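PDB 2IT3: UPF0130 protein PH1069 from Pyrococcus horikoshii, which probably methylates the N-4 position of a wybutosine precursor in tRNA(Phe), using S-adenosyl-L-methionine as methyl donor. Local coordinates for residues K40-I45 with S193-L198; G56-M61 with D179-F184. One frame throughout, in Å; residues are numbered along the deposited sequence.

In the fold
Both contacts lie along helix 167-194, the long C-terminal helix of this alpha+beta chain, and both are with elements from the first third of the sequence. Contact 1 joins residues 40-45, at the end of helix 36-43, to residues 193-198; contact 2 joins residues 56-61 of strand 48-63, part of an antiparallel sheet, to residues 179-184. Their centres are 25 Å apart and their nearest atoms about 11 Å, without touching. Along the chain contact 2 is nested inside contact 1: helix 36-43 leads into strand 48-63, and the C-terminal helix meets the strand before the short helix, so the end of the TYW3 chain packs back on two successive early elements.

Contact 1: residues K40-I45 with S193-L198; sequences KKINSI and SKINAL
Between K41, I42 and I45 on one side and I195 and L198 on the other no ring or guanidinium group takes part; the flat group that is touched is the I195 peptide, whose O lies 3.6 Å from I45 CD1. The motif is an apolar packing in which the end of helix 36-43 and the loop residue I45 meet the helically wound tail of the chain at the C-terminal end of helix 167-194. I195 is the hub and uses both branches. Its CG1 lies anti to the backbone N (chi1 -157°) and meets I42 CG1 at 4.1 Å, the two side chains crossing at about a right angle. Its CG2 then falls between the backbone N and the carbonyl carbon, on the side where the extended chain of K41 runs past, and touches K41 CD at 4.1 Å. The K41 methylenes thus flank the apolar centre while the ammonium end continues to a salt bridge with E192. I45 reaches across with a straight ethyl arm (chi2 -178°), and its CD1 contacts L198 CB at 4.1 Å, crossing that side chain nearly perpendicularly. Around this aliphatic patch, L124 of helix 115-127 touches I195 and L198, and Y48 of strand 48-63 touches I42 and L198. K15 of helix 6-27 bonds through NZ to the carbonyls of N43 and I45, tying the end of the short helix to the first one. No hydrogen bond passes between the two segments, so the join rests on apolar contact. I195 O accepts a hydrogen bond from L198 N at 3.2 Å, and the I45 CD1 methyl merely packs against the same oxygen.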
loop_
_atom_site.group_PDB
_atom_site.type_symbol
_atom_site.label_atom_id
_atom_site.label_comp_id
_atom_site.label_asym_id
_atom_site.label_seq_id
_atom_site.Cartn_x
_atom_site.Cartn_y
_atom_site.Cartn_z
ATOM N N LYS A 40 10.027 12.913 18.078
ATOM C CA LYS A 40 11.145 13.413 18.879
ATOM C C LYS A 40 11.993 12.283 19.461
ATOM O O LYS A 40 13.218 12.387 19.531
ATOM C CB LYS A 40 10.633 14.311 20.005
ATOM C CG LYS A 40 10.293 15.731 19.568
ATOM C CD LYS A 40 9.735 16.518 20.735
ATOM C CE LYS A 40 9.289 17.908 20.323
ATOM N NZ LYS A 40 8.582 18.581 21.456
ATOM N N LYS A 41 11.342 11.206 19.886
ATOM C CA LYS A 41 12.071 10.064 20.423
ATOM C C LYS A 41 12.963 9.451 19.340
ATOM O O LYS A 41 14.120 9.114 19.597
ATOM C CB LYS A 41 11.104 8.996 20.933
ATOM C CG LYS A 41 10.340 9.381 22.195
ATOM C CD LYS A 41 9.409 8.243 22.609
ATOM C CE LYS A 41 8.661 8.545 23.898
ATOM N NZ LYS A 41 7.966 7.323 24.425
ATOM N N ILE A 42 12.423 9.311 18.129
ATOM C CA ILE A 42 13.182 8.724 17.026
ATOM C C ILE A 42 14.407 9.555 16.681
ATOM O O ILE A 42 15.475 9.007 16.409
ATOM C CB ILE A 42 12.323 8.569 15.750
ATOM C CG1 ILE A 42 11.193 7.577 16.002
ATOM C CG2 ILE A 42 13.189 8.099 14.593
ATOM C CD1 ILE A 42 10.311 7.341 14.791
ATOM N N ASN A 43 14.250 10.876 16.679
ATOM C CA ASN A 43 15.354 11.785 16.389
ATOM C C ASN A 43 16.370 11.801 17.528
ATOM O O ASN A 43 17.539 12.125 17.362
ATOM C CB ASN A 43 14.775 13.184 16.182
ATOM C CG ASN A 43 14.384 13.347 14.739
ATOM O OD1 ASN A 43 15.197 13.222 13.829
ATOM N ND2 ASN A 43 13.081 13.598 14.531
ATOM N N SER A 44 15.872 11.461 18.735
ATOM C CA SER A 44 16.756 11.437 19.891
ATOM C C SER A 44 17.731 10.252 19.833
ATOM O O SER A 44 18.622 10.102 20.656
ATOM C CB SER A 44 15.899 11.392 21.165
ATOM O OG SER A 44 15.441 10.056 21.387
ATOM N N ILE A 45 17.509 9.369 18.837
ATOM C CA ILE A 45 18.449 8.272 18.616
ATOM C C ILE A 45 19.507 8.643 17.567
ATOM O O ILE A 45 19.206 9.191 16.516
ATOM C CB ILE A 45 17.668 7.046 18.142
ATOM C CG1 ILE A 45 16.695 6.582 19.231
ATOM C CG2 ILE A 45 18.637 5.886 17.852
ATOM C CD1 ILE A 45 15.928 5.326 18.822
ATOM N N SER A 193 6.496 2.553 22.486
ATOM C CA SER A 193 7.020 1.955 23.705
ATOM C C SER A 193 8.258 1.104 23.436
ATOM O O SER A 193 9.137 0.989 24.289
ATOM C CB SER A 193 5.946 1.098 24.381
ATOM O OG SER A 193 5.615 -0.020 23.582
ATOM N N LYS A 194 8.330 0.515 22.249
ATOM C CA LYS A 194 9.462 -0.336 21.900
ATOM C C LYS A 194 10.593 0.413 21.208
ATOM O O LYS A 194 11.669 -0.142 20.999
ATOM C CB LYS A 194 9.006 -1.473 20.986
ATOM C CG LYS A 194 7.907 -2.354 21.546
ATOM C CD LYS A 194 7.506 -3.376 20.502
ATOM C CE LYS A 194 6.223 -4.100 20.875
ATOM N NZ LYS A 194 5.785 -5.011 19.778
ATOM N N ILE A 195 10.356 1.672 20.858
ATOM C CA ILE A 195 11.362 2.457 20.157
ATOM C C ILE A 195 12.616 2.770 20.980
ATOM O O ILE A 195 13.700 2.945 20.422
ATOM C CB ILE A 195 10.748 3.769 19.627
ATOM C CG1 ILE A 195 11.574 4.286 18.451
ATOM C CG2 ILE A 195 10.689 4.802 20.725
ATOM C CD1 ILE A 195 11.569 3.355 17.251
ATOM N N ASN A 196 12.469 2.832 22.301
ATOM C CA ASN A 196 13.592 3.121 23.201
ATOM C C ASN A 196 14.730 2.103 23.102
ATOM O O ASN A 196 15.909 2.467 23.112
ATOM C CB ASN A 196 13.101 3.177 24.651
ATOM C CG ASN A 196 12.301 1.945 25.047
ATOM O OD1 ASN A 196 12.799 0.821 24.995
ATOM N ND2 ASN A 196 11.050 2.156 25.444
ATOM N N ALA A 197 14.368 0.829 23.011
ATOM C CA ALA A 197 15.342 -0.251 22.924
ATOM C C ALA A 197 16.198 -0.153 21.666
ATOM O O ALA A 197 17.331 -0.638 21.630
ATOM C CB ALA A 197 14.621 -1.596 22.958
ATOM N N LEU A 198 15.644 0.473 20.635
ATOM C CA LEU A 198 16.335 0.628 19.363
ATOM C C LEU A 198 17.603 1.463 19.517
ATOM O O LEU A 198 18.506 1.397 18.680
ATOM C CB LEU A 198 15.397 1.285 18.351
ATOM C CG LEU A 198 15.764 1.197 16.872
ATOM C CD1 LEU A 198 15.745 -0.257 16.433
ATOM C CD2 LEU A 198 14.774 2.010 16.057
#

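Contact 2: residues G56-M61 with D179-F184; sequences GRISVM and DQMRRF
I58 and M181 cross at a slant, the selenomethionine lying over the ethyl branch of the isoleucine, in a helix-on-sheet packing that sets helix 167-194 against strand 48-63. The closest approach is tight: I58 CD1 comes to 3.5 Å from M181 CG. The I58 branch reaches the helix because CG1 stands anti to the carbonyl carbon and CD1 continues straight out (chi2 180°), although its CB is not aimed at the helix. M181 does point at the strand, and its chain then bends at chi2 (-69°) and again at chi3 (-85°), which curls the end along the backbone of G56 and R57. Three successive atoms of M181 make the contact: CG on the isoleucine, SE at 3.6 Å from R57 N, and CE at 3.7 Å from G56 C. F184, one turn further along the helix, comes up beside M181 on the same side of G56; its CD2 is 4.3 Å from G56 CA, and the ring stands obliquely to that atom. The selenium meets this ring edge-on, in its plane, with M181 SE 3.7 Å from F184 CD2, while one ring face carries Q180 O toward its rim, 3.4 Å above the plane. Glycine at 56, with no side chain, lets both the bent selenomethionine and the ring come close to the main chain. The neighbouring strand 98-112 extends the surface, F101 touching I58 and both S105 and P106 touching F184. Farther round the helix R182 pairs with D179 and E81, and Q180 packs on F66 of the second subunit. G56 O takes a weak hydrogen bond from H79 ND1, and the methyl M181 CE packs 3.7 Å from that oxygen.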
loop_
_atom_site.group_PDB
_atom_site.type_symbol
_atom_site.label_atom_id
_atom_site.label_comp_id
_atom_site.label_asym_id
_atom_site.label_seq_id
_atom_site.Cartn_x
_atom_site.Cartn_y
_atom_site.Cartn_z
ATOM N N GLY A 56 -2.756 8.728 11.127
ATOM C CA GLY A 56 -3.863 8.194 10.356
ATOM C C GLY A 56 -4.854 9.291 10.009
ATOM O O GLY A 56 -4.860 10.358 10.632
ATOM N N ARG A 57 -5.676 9.049 8.997
ATOM C CA ARG A 57 -6.664 10.036 8.616
ATOM C C ARG A 57 -7.774 9.438 7.780
ATOM O O ARG A 57 -7.567 8.484 7.019
ATOM C CB ARG A 57 -6.021 11.194 7.855
ATOM C CG ARG A 57 -5.593 10.864 6.449
ATOM C CD ARG A 57 -5.249 12.130 5.684
ATOM N NE ARG A 57 -5.562 12.003 4.260
ATOM C CZ ARG A 57 -4.940 11.176 3.426
ATOM N NH1 ARG A 57 -3.956 10.402 3.870
ATOM N NH2 ARG A 57 -5.319 11.104 2.158
ATOM N N ILE A 58 -8.958 10.010 7.954
ATOM C CA ILE A 58 -10.149 9.615 7.234
ATOM C C ILE A 58 -10.439 10.810 6.338
ATOM O O ILE A 58 -10.196 11.950 6.727
ATOM C CB ILE A 58 -11.314 9.372 8.213
ATOM C CG1 ILE A 58 -10.945 8.232 9.167
ATOM C CG2 ILE A 58 -12.600 9.087 7.443
ATOM C CD1 ILE A 58 -12.032 7.896 10.209
ATOM N N SER A 59 -10.930 10.558 5.130
ATOM C CA SER A 59 -11.222 11.647 4.211
ATOM C C SER A 59 -12.322 11.295 3.238
ATOM O O SER A 59 -12.667 10.127 3.058
ATOM C CB SER A 59 -9.981 12.014 3.390
ATOM O OG SER A 59 -8.938 12.483 4.214
ATOM N N VAL A 60 -12.832 12.337 2.588
ATOM C CA VAL A 60 -13.878 12.242 1.584
ATOM C C VAL A 60 -13.357 13.131 0.463
ATOM O O VAL A 60 -13.087 14.308 0.694
ATOM C CB VAL A 60 -15.211 12.819 2.113
ATOM C CG1 VAL A 60 -16.257 12.836 1.005
ATOM C CG2 VAL A 60 -15.703 11.996 3.302
HETATM N N MSE A 61 -13.190 12.575 -0.735
HETATM C CA MSE A 61 -12.682 13.359 -1.859
HETATM C C MSE A 61 -13.248 12.900 -3.205
HETATM O O MSE A 61 -13.613 11.733 -3.365
HETATM C CB MSE A 61 -11.151 13.280 -1.893
HETATM C CG MSE A 61 -10.594 11.864 -2.014
HETATM SE SE MSE A 61 -10.369 11.216 -3.844
HETATM C CE MSE A 61 -8.574 11.855 -4.166
ATOM N N ASP A 179 -13.034 1.805 13.428
ATOM C CA ASP A 179 -12.413 0.603 13.957
ATOM C C ASP A 179 -10.964 0.571 13.502
ATOM O O ASP A 179 -10.071 0.216 14.272
ATOM C CB ASP A 179 -13.121 -0.661 13.449
ATOM C CG ASP A 179 -14.417 -0.940 14.180
ATOM O OD1 ASP A 179 -14.429 -0.821 15.422
ATOM O OD2 ASP A 179 -15.420 -1.293 13.519
ATOM N N GLN A 180 -10.737 0.951 12.247
ATOM C CA GLN A 180 -9.390 0.951 11.679
ATOM C C GLN A 180 -8.530 2.027 12.328
ATOM O O GLN A 180 -7.361 1.795 12.637
ATOM C CB GLN A 180 -9.440 1.185 10.162
ATOM C CG GLN A 180 -10.501 0.380 9.414
ATOM C CD GLN A 180 -10.457 -1.107 9.736
ATOM O OE1 GLN A 180 -9.416 -1.753 9.598
ATOM N NE2 GLN A 180 -11.593 -1.654 10.169
HETATM N N MSE A 181 -9.106 3.210 12.526
HETATM C CA MSE A 181 -8.365 4.307 13.143
HETATM C C MSE A 181 -7.909 3.914 14.548
HETATM O O MSE A 181 -6.742 4.085 14.903
HETATM C CB MSE A 181 -9.230 5.568 13.208
HETATM C CG MSE A 181 -9.479 6.236 11.866
HETATM SE SE MSE A 181 -7.895 7.074 11.075
HETATM C CE MSE A 181 -7.969 8.797 11.953
ATOM N N ARG A 182 -8.827 3.384 15.348
ATOM C CA ARG A 182 -8.476 2.969 16.700
ATOM C C ARG A 182 -7.339 1.958 16.671
ATOM O O ARG A 182 -6.503 1.933 17.571
ATOM C CB ARG A 182 -9.696 2.385 17.425
ATOM C CG ARG A 182 -10.764 3.430 17.720
ATOM C CD ARG A 182 -11.706 2.981 18.817
ATOM N NE ARG A 182 -12.482 1.804 18.447
ATOM C CZ ARG A 182 -13.515 1.817 17.611
ATOM N NH1 ARG A 182 -13.908 2.952 17.045
ATOM N NH2 ARG A 182 -14.166 0.692 17.351
ATOM N N ARG A 183 -7.293 1.133 15.631
ATOM C CA ARG A 183 -6.222 0.153 15.517
ATOM C C ARG A 183 -4.893 0.824 15.168
ATOM O O ARG A 183 -3.840 0.359 15.586
ATOM C CB ARG A 183 -6.569 -0.906 14.473
ATOM C CG ARG A 183 -7.829 -1.681 14.800
ATOM C CD ARG A 183 -7.916 -2.954 13.983
ATOM N NE ARG A 183 -6.760 -3.810 14.236
ATOM C CZ ARG A 183 -6.467 -4.346 15.418
ATOM N NH1 ARG A 183 -7.252 -4.121 16.467
ATOM N NH2 ARG A 183 -5.383 -5.104 15.555
ATOM N N PHE A 184 -4.941 1.918 14.407
ATOM C CA PHE A 184 -3.718 2.634 14.045
ATOM C C PHE A 184 -3.085 3.167 15.311
ATOM O O PHE A 184 -1.873 3.057 15.517
ATOM C CB PHE A 184 -3.997 3.840 13.138
ATOM C CG PHE A 184 -4.500 3.488 11.780
ATOM C CD1 PHE A 184 -3.963 2.416 11.077
ATOM C CD2 PHE A 184 -5.494 4.261 11.180
ATOM C CE1 PHE A 184 -4.409 2.120 9.789
ATOM C CE2 PHE A 184 -5.946 3.978 9.904
ATOM C CZ PHE A 184 -5.404 2.906 9.201
#